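Local structure of endo-1,4-beta-mannanase (Eisenia fetida, 5Y6T) at residues Y54-G63 / F338-R349. The protein probably hydrolyses internal beta-1,4-mannosidic linkages in mannans, as a family GH5 endo-mannanase. Sequence-based numbering, arbitrary orientation.
Sequences YIVRIKAEGG and FATQAQGLNHLR
Arg-57 and Phe-338 open the seam where the first and last helices, 42-60 and 338-348, of a GH5 (beta/alpha)8 barrel close the ring of helices, illustrating how a helix end can be fastened through the carbonyls of its last turn. NH1 of Arg-57 sits over the centre of the Phe-338 ring in a cation-pi contact, CZ of Arg-57 standing 4.2 Å from the ring centroid and the guanidinium tilted 38° to the ring, while Asp-53 holds NE in a salt bridge. With CG of Phe-338 anti to its backbone N (chi1 -172°), the ring reaches across to Ile-58, whose CG1 is 4.1 Å from CE2 of Phe-338. Beyond it, CG of Glu-61 rests 3.5 Å from CB of Ala-342, and the bent Glu-61 chain runs alongside Asn-346. There one amide nitrogen serves two acceptors: ND2 of Asn-346 donates to Glu-61 O (2.8 Å) and, nearly straight at 169°, to the anti lone pair of Glu-61 OE1 (2.9 Å). A leucine in place of Asn-346 would probably leave the carbonyl O and carboxylate OE1 of Glu-61 without this donor, and the carboxylate freer to turn. Gly-62, at positive phi, closes a Schellman motif after the last turn, and NH1 of Arg-349 donates to Ala-60 O at 2.9 Å, from above the carbonyl plane.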
ATOM      1  N   TYR A  54      -9.311  -8.416  13.633  1.00 22.86           N
ATOM      2  CA  TYR A  54      -9.663  -7.770  12.363  1.00 22.44           C
ATOM      3  C   TYR A  54      -9.618  -8.774  11.233  1.00 21.17           C
ATOM      4  O   TYR A  54     -10.432  -8.731  10.312  1.00 21.50           O
ATOM      5  CB  TYR A  54      -8.702  -6.651  12.047  1.00 23.67           C
ATOM      6  CG  TYR A  54      -8.951  -5.403  12.800  1.00 22.44           C
ATOM      7  CD1 TYR A  54     -10.115  -4.699  12.638  1.00 24.84           C
ATOM      8  CD2 TYR A  54      -7.954  -4.860  13.592  1.00 23.04           C
ATOM      9  CE1 TYR A  54     -10.305  -3.493  13.332  1.00 27.71           C
ATOM     10  CE2 TYR A  54      -8.134  -3.674  14.263  1.00 24.80           C
ATOM     11  CZ  TYR A  54      -9.302  -3.009  14.123  1.00 26.44           C
ATOM     12  OH  TYR A  54      -9.401  -1.834  14.786  1.00 29.16           O
ATOM     13  N   ILE A  55      -8.629  -9.666  11.261  1.00 19.42           N
ATOM     14  CA  ILE A  55      -8.504 -10.678  10.187  1.00 19.58           C
ATOM     15  C   ILE A  55      -9.732 -11.545  10.132  1.00 20.10           C
ATOM     16  O   ILE A  55     -10.354 -11.792   9.085  1.00 21.24           O
ATOM     17  CB  ILE A  55      -7.318 -11.590  10.448  1.00 20.94           C
ATOM     18  CG1 ILE A  55      -5.975 -10.890  10.246  1.00 20.93           C
ATOM     19  CG2 ILE A  55      -7.337 -12.762   9.493  1.00 22.24           C
ATOM     20  CD1 ILE A  55      -4.804 -11.702  10.717  1.00 22.05           C
ATOM     21  N   VAL A  56     -10.095 -12.047  11.307  1.00 22.39           N
ATOM     22  CA  VAL A  56     -11.300 -12.870  11.396  1.00 23.00           C
ATOM     23  C   VAL A  56     -12.616 -12.177  10.919  1.00 21.32           C
ATOM     24  O   VAL A  56     -13.387 -12.781  10.117  1.00 24.56           O
ATOM     25  CB  VAL A  56     -11.477 -13.479  12.835  1.00 25.69           C
ATOM     26  CG1 VAL A  56     -12.736 -14.341  12.870  1.00 27.09           C
ATOM     27  CG2 VAL A  56     -10.254 -14.376  13.191  1.00 26.78           C
ATOM     28  N   ARG A  57     -12.829 -10.965  11.384  1.00 21.51           N
ATOM     29  CA  ARG A  57     -14.026 -10.188  11.098  1.00 23.11           C
ATOM     30  C   ARG A  57     -14.082  -9.795   9.634  1.00 23.87           C
ATOM     31  O   ARG A  57     -15.134  -9.891   9.028  1.00 23.95           O
ATOM     32  CB  ARG A  57     -14.099  -8.995  12.008  1.00 27.57           C
ATOM     33  CG  ARG A  57     -14.324  -9.444  13.460  1.00 30.80           C
ATOM     34  CD  ARG A  57     -14.924  -8.367  14.321  1.00 35.07           C
ATOM     35  NE  ARG A  57     -14.032  -7.261  14.594  1.00 36.04           N
ATOM     36  CZ  ARG A  57     -14.296  -5.988  14.347  1.00 39.98           C
ATOM     37  NH1 ARG A  57     -15.417  -5.629  13.764  1.00 44.36           N
ATOM     38  NH2 ARG A  57     -13.415  -5.061  14.684  1.00 42.41           N
ATOM     39  N   ILE A  58     -12.915  -9.491   9.040  1.00 20.71           N
ATOM     40  CA  ILE A  58     -12.875  -9.217   7.603  1.00 21.01           C
ATOM     41  C   ILE A  58     -13.273 -10.446   6.789  1.00 21.14           C
ATOM     42  O   ILE A  58     -14.132 -10.337   5.897  1.00 21.43           O
ATOM     43  CB  ILE A  58     -11.496  -8.633   7.202  1.00 22.38           C
ATOM     44  CG1 ILE A  58     -11.388  -7.214   7.752  1.00 22.59           C
ATOM     45  CG2 ILE A  58     -11.330  -8.727   5.683  1.00 22.33           C
ATOM     46  CD1 ILE A  58     -10.025  -6.596   7.670  1.00 22.55           C
ATOM     47  N   LYS A  59     -12.690 -11.592   7.102  1.00 20.70           N
ATOM     48  CA  LYS A  59     -13.016 -12.796   6.385  1.00 20.65           C
ATOM     49  C   LYS A  59     -14.481 -13.136   6.559  1.00 21.07           C
ATOM     50  O   LYS A  59     -15.138 -13.596   5.625  1.00 20.89           O
ATOM     51  CB  LYS A  59     -12.083 -13.952   6.735  1.00 23.01           C
ATOM     52  CG  LYS A  59     -12.418 -15.253   5.994  1.00 23.35           C
ATOM     53  CD  LYS A  59     -12.060 -15.126   4.490  1.00 26.17           C
ATOM     54  CE  LYS A  59     -13.247 -15.127   3.533  1.00 32.61           C
ATOM     55  NZ  LYS A  59     -12.838 -14.815   2.118  1.00 31.13           N
ATOM     56  N   ALA A  60     -14.983 -13.004   7.782  1.00 22.72           N
ATOM     57  CA  ALA A  60     -16.401 -13.316   8.055  1.00 24.08           C
ATOM     58  C   ALA A  60     -17.412 -12.536   7.183  1.00 23.41           C
ATOM     59  O   ALA A  60     -18.449 -13.081   6.851  1.00 27.22           O
ATOM     60  CB  ALA A  60     -16.722 -13.134   9.505  1.00 23.31           C
ATOM     61  N   GLU A  61     -17.038 -11.323   6.758  1.00 21.75           N
ATOM     62  CA  GLU A  61     -17.863 -10.444   5.958  1.00 21.70           C
ATOM     63  C   GLU A  61     -17.672 -10.696   4.471  1.00 23.54           C
ATOM     64  O   GLU A  61     -18.371 -10.097   3.618  1.00 21.95           O
ATOM     65  CB  GLU A  61     -17.535  -8.984   6.310  1.00 23.65           C
ATOM     66  CG  GLU A  61     -17.822  -8.567   7.733  1.00 24.93           C
ATOM     67  CD  GLU A  61     -19.240  -8.722   8.210  1.00 29.66           C
ATOM     68  OE1 GLU A  61     -20.171  -8.929   7.396  1.00 28.64           O
ATOM     69  OE2 GLU A  61     -19.377  -8.601   9.485  1.00 27.43           O
ATOM     70  N   GLY A  62     -16.735 -11.571   4.163  1.00 22.94           N
ATOM     71  CA  GLY A  62     -16.401 -11.904   2.768  1.00 22.54           C
ATOM     72  C   GLY A  62     -15.178 -11.258   2.152  1.00 22.00           C
ATOM     73  O   GLY A  62     -14.879 -11.487   0.976  1.00 20.83           O
ATOM     74  N   GLY A  63     -14.404 -10.530   2.946  1.00 21.49           N
ATOM     75  CA  GLY A  63     -13.180  -9.952   2.393  1.00 20.54           C
ATOM     76  C   GLY A  63     -12.138 -11.015   2.285  1.00 19.38           C
ATOM     77  O   GLY A  63     -12.193 -12.081   2.965  1.00 24.04           O
ATOM     78  N   PHE A 338     -16.606   0.115  10.576  1.00 23.17           N
ATOM     79  CA  PHE A 338     -16.376  -1.266  10.130  1.00 21.35           C
ATOM     80  C   PHE A 338     -17.681  -1.800   9.487  1.00 24.21           C
ATOM     81  O   PHE A 338     -17.674  -2.447   8.422  1.00 24.68           O
ATOM     82  CB  PHE A 338     -15.938  -2.151  11.278  1.00 25.51           C
ATOM     83  CG  PHE A 338     -15.521  -3.486  10.839  1.00 22.65           C
ATOM     84  CD1 PHE A 338     -16.475  -4.491  10.617  1.00 24.94           C
ATOM     85  CD2 PHE A 338     -14.192  -3.772  10.617  1.00 22.75           C
ATOM     86  CE1 PHE A 338     -16.063  -5.777  10.178  1.00 27.37           C
ATOM     87  CE2 PHE A 338     -13.801  -5.036  10.198  1.00 23.99           C
ATOM     88  CZ  PHE A 338     -14.738  -6.022   9.954  1.00 26.55           C
ATOM     89  N   ALA A 339     -18.822  -1.549  10.164  1.00 24.96           N
ATOM     90  CA  ALA A 339     -20.122  -2.090   9.692  1.00 27.13           C
ATOM     91  C   ALA A 339     -20.461  -1.613   8.271  1.00 24.36           C
ATOM     92  O   ALA A 339     -20.954  -2.361   7.440  1.00 24.41           O
ATOM     93  CB  ALA A 339     -21.252  -1.700  10.643  1.00 27.50           C
ATOM     94  N   THR A 340     -20.164  -0.356   8.004  1.00 22.91           N
ATOM     95  CA  THR A 340     -20.405   0.159   6.670  1.00 23.87           C
ATOM     96  C   THR A 340     -19.498  -0.556   5.656  1.00 21.26           C
ATOM     97  O   THR A 340     -19.945  -1.019   4.590  1.00 23.43           O
ATOM     98  CB  THR A 340     -20.235   1.705   6.644  1.00 27.50           C
ATOM     99  OG1 THR A 340     -21.313   2.298   7.368  1.00 27.23           O
ATOM    100  CG2 THR A 340     -20.210   2.291   5.218  1.00 27.98           C
ATOM    101  N   GLN A 341     -18.219  -0.611   5.955  1.00 22.28           N
ATOM    102  CA  GLN A 341     -17.267  -1.275   5.052  1.00 21.62           C
ATOM    103  C   GLN A 341     -17.642  -2.739   4.826  1.00 21.49           C
ATOM    104  O   GLN A 341     -17.514  -3.248   3.687  1.00 19.96           O
ATOM    105  CB  GLN A 341     -15.851  -1.154   5.581  1.00 20.49           C
ATOM    106  CG  GLN A 341     -15.392   0.302   5.562  1.00 22.00           C
ATOM    107  CD  GLN A 341     -14.153   0.567   6.397  1.00 24.43           C
ATOM    108  OE1 GLN A 341     -13.061   0.339   5.935  1.00 20.47           O
ATOM    109  NE2 GLN A 341     -14.341   0.919   7.634  1.00 24.46           N
ATOM    110  N   ALA A 342     -18.061  -3.420   5.885  1.00 22.09           N
ATOM    111  CA  ALA A 342     -18.525  -4.802   5.768  1.00 23.11           C
ATOM    112  C   ALA A 342     -19.585  -4.908   4.663  1.00 21.26           C
ATOM    113  O   ALA A 342     -19.636  -5.909   4.026  1.00 22.62           O
ATOM    114  CB  ALA A 342     -19.086  -5.323   7.077  1.00 25.56           C
ATOM    115  N   GLN A 343     -20.463  -3.922   4.477  1.00 23.39           N
ATOM    116  CA  GLN A 343     -21.524  -4.053   3.424  1.00 24.31           C
ATOM    117  C   GLN A 343     -20.893  -4.204   2.052  1.00 23.42           C
ATOM    118  O   GLN A 343     -21.380  -4.915   1.177  1.00 21.68           O
ATOM    119  CB  GLN A 343     -22.501  -2.899   3.446  1.00 26.16           C
ATOM    120  CG  GLN A 343     -23.240  -2.740   4.766  1.00 29.50           C
ATOM    121  CD  GLN A 343     -24.140  -1.485   4.678  1.00 36.58           C
ATOM    122  OE1 GLN A 343     -23.665  -0.371   4.585  1.00 40.60           O
ATOM    123  NE2 GLN A 343     -25.420  -1.703   4.600  1.00 42.51           N
ATOM    124  N   GLY A 344     -19.811  -3.491   1.812  1.00 22.25           N
ATOM    125  CA  GLY A 344     -19.126  -3.676   0.547  1.00 21.13           C
ATOM    126  C   GLY A 344     -18.460  -4.982   0.383  1.00 20.12           C
ATOM    127  O   GLY A 344     -18.503  -5.512  -0.705  1.00 21.89           O
ATOM    128  N   LEU A 345     -17.832  -5.493   1.458  1.00 19.83           N
ATOM    129  CA  LEU A 345     -17.263  -6.826   1.409  1.00 20.49           C
ATOM    130  C   LEU A 345     -18.363  -7.839   1.125  1.00 21.12           C
ATOM    131  O   LEU A 345     -18.212  -8.726   0.293  1.00 21.08           O
ATOM    132  CB  LEU A 345     -16.524  -7.177   2.677  1.00 21.34           C
ATOM    133  CG  LEU A 345     -15.401  -6.200   3.062  1.00 21.97           C
ATOM    134  CD1 LEU A 345     -14.719  -6.795   4.266  1.00 23.30           C
ATOM    135  CD2 LEU A 345     -14.461  -6.010   1.897  1.00 22.29           C
ATOM    136  N   ASN A 346     -19.494  -7.688   1.830  1.00 19.86           N
ATOM    137  CA  ASN A 346     -20.598  -8.600   1.610  1.00 22.22           C
ATOM    138  C   ASN A 346     -21.021  -8.655   0.156  1.00 20.81           C
ATOM    139  O   ASN A 346     -21.270  -9.719  -0.405  1.00 21.23           O
ATOM    140  CB  ASN A 346     -21.853  -8.232   2.398  1.00 21.99           C
ATOM    141  CG  ASN A 346     -21.729  -8.228   3.931  1.00 22.62           C
ATOM    142  OD1 ASN A 346     -22.566  -7.551   4.552  1.00 23.95           O
ATOM    143  ND2 ASN A 346     -20.754  -8.885   4.534  1.00 23.84           N
ATOM    144  N   HIS A 347     -21.100  -7.497  -0.459  1.00 20.74           N
ATOM    145  CA  HIS A 347     -21.525  -7.400  -1.851  1.00 22.55           C
ATOM    146  C   HIS A 347     -20.671  -8.199  -2.840  1.00 21.03           C
ATOM    147  O   HIS A 347     -21.194  -8.779  -3.808  1.00 23.42           O
ATOM    148  CB  HIS A 347     -21.557  -5.954  -2.261  1.00 23.10           C
ATOM    149  CG  HIS A 347     -21.915  -5.747  -3.699  1.00 27.19           C
ATOM    150  ND1 HIS A 347     -23.153  -6.053  -4.217  1.00 29.44           N
ATOM    151  CD2 HIS A 347     -21.169  -5.284  -4.741  1.00 26.87           C
ATOM    152  CE1 HIS A 347     -23.170  -5.778  -5.512  1.00 31.49           C
ATOM    153  NE2 HIS A 347     -21.972  -5.326  -5.865  1.00 30.01           N
ATOM    154  N   LEU A 348     -19.362  -8.257  -2.624  1.00 21.51           N
ATOM    155  CA  LEU A 348     -18.464  -9.014  -3.526  1.00 22.71           C
ATOM    156  C   LEU A 348     -18.318 -10.481  -3.213  1.00 23.19           C
ATOM    157  O   LEU A 348     -17.774 -11.245  -4.009  1.00 22.81           O
ATOM    158  CB  LEU A 348     -17.071  -8.383  -3.659  1.00 21.87           C
ATOM    159  CG  LEU A 348     -17.159  -6.968  -4.238  1.00 24.05           C
ATOM    160  CD1 LEU A 348     -15.758  -6.453  -4.414  1.00 22.44           C
ATOM    161  CD2 LEU A 348     -17.906  -6.891  -5.570  1.00 22.47           C
ATOM    162  N   ARG A 349     -18.743 -10.863  -2.030  1.00 22.71           N
ATOM    163  CA  ARG A 349     -18.563 -12.265  -1.582  1.00 21.87           C
ATOM    164  C   ARG A 349     -19.155 -13.208  -2.651  1.00 23.53           C
ATOM    165  O   ARG A 349     -20.266 -12.979  -3.204  1.00 24.63           O
ATOM    166  CB  ARG A 349     -19.268 -12.509  -0.263  1.00 22.77           C
ATOM    167  CG  ARG A 349     -18.899 -13.878   0.302  1.00 21.75           C
ATOM    168  CD  ARG A 349     -19.641 -14.439   1.460  1.00 25.86           C
ATOM    169  NE  ARG A 349     -20.381 -13.518   2.275  1.00 23.50           N
ATOM    170  CZ  ARG A 349     -20.179 -13.296   3.564  1.00 26.12           C
ATOM    171  NH1 ARG A 349     -19.188 -13.879   4.185  1.00 30.32           N
ATOM    172  NH2 ARG A 349     -21.009 -12.523   4.225  1.00 28.12           N
TER
HETATM  173  O   HOH W   1     -17.043 -15.690   4.594  1.00 44.68           O
HETATM  174  O   HOH W   2     -15.640  -9.185  -0.562  1.00 21.19           O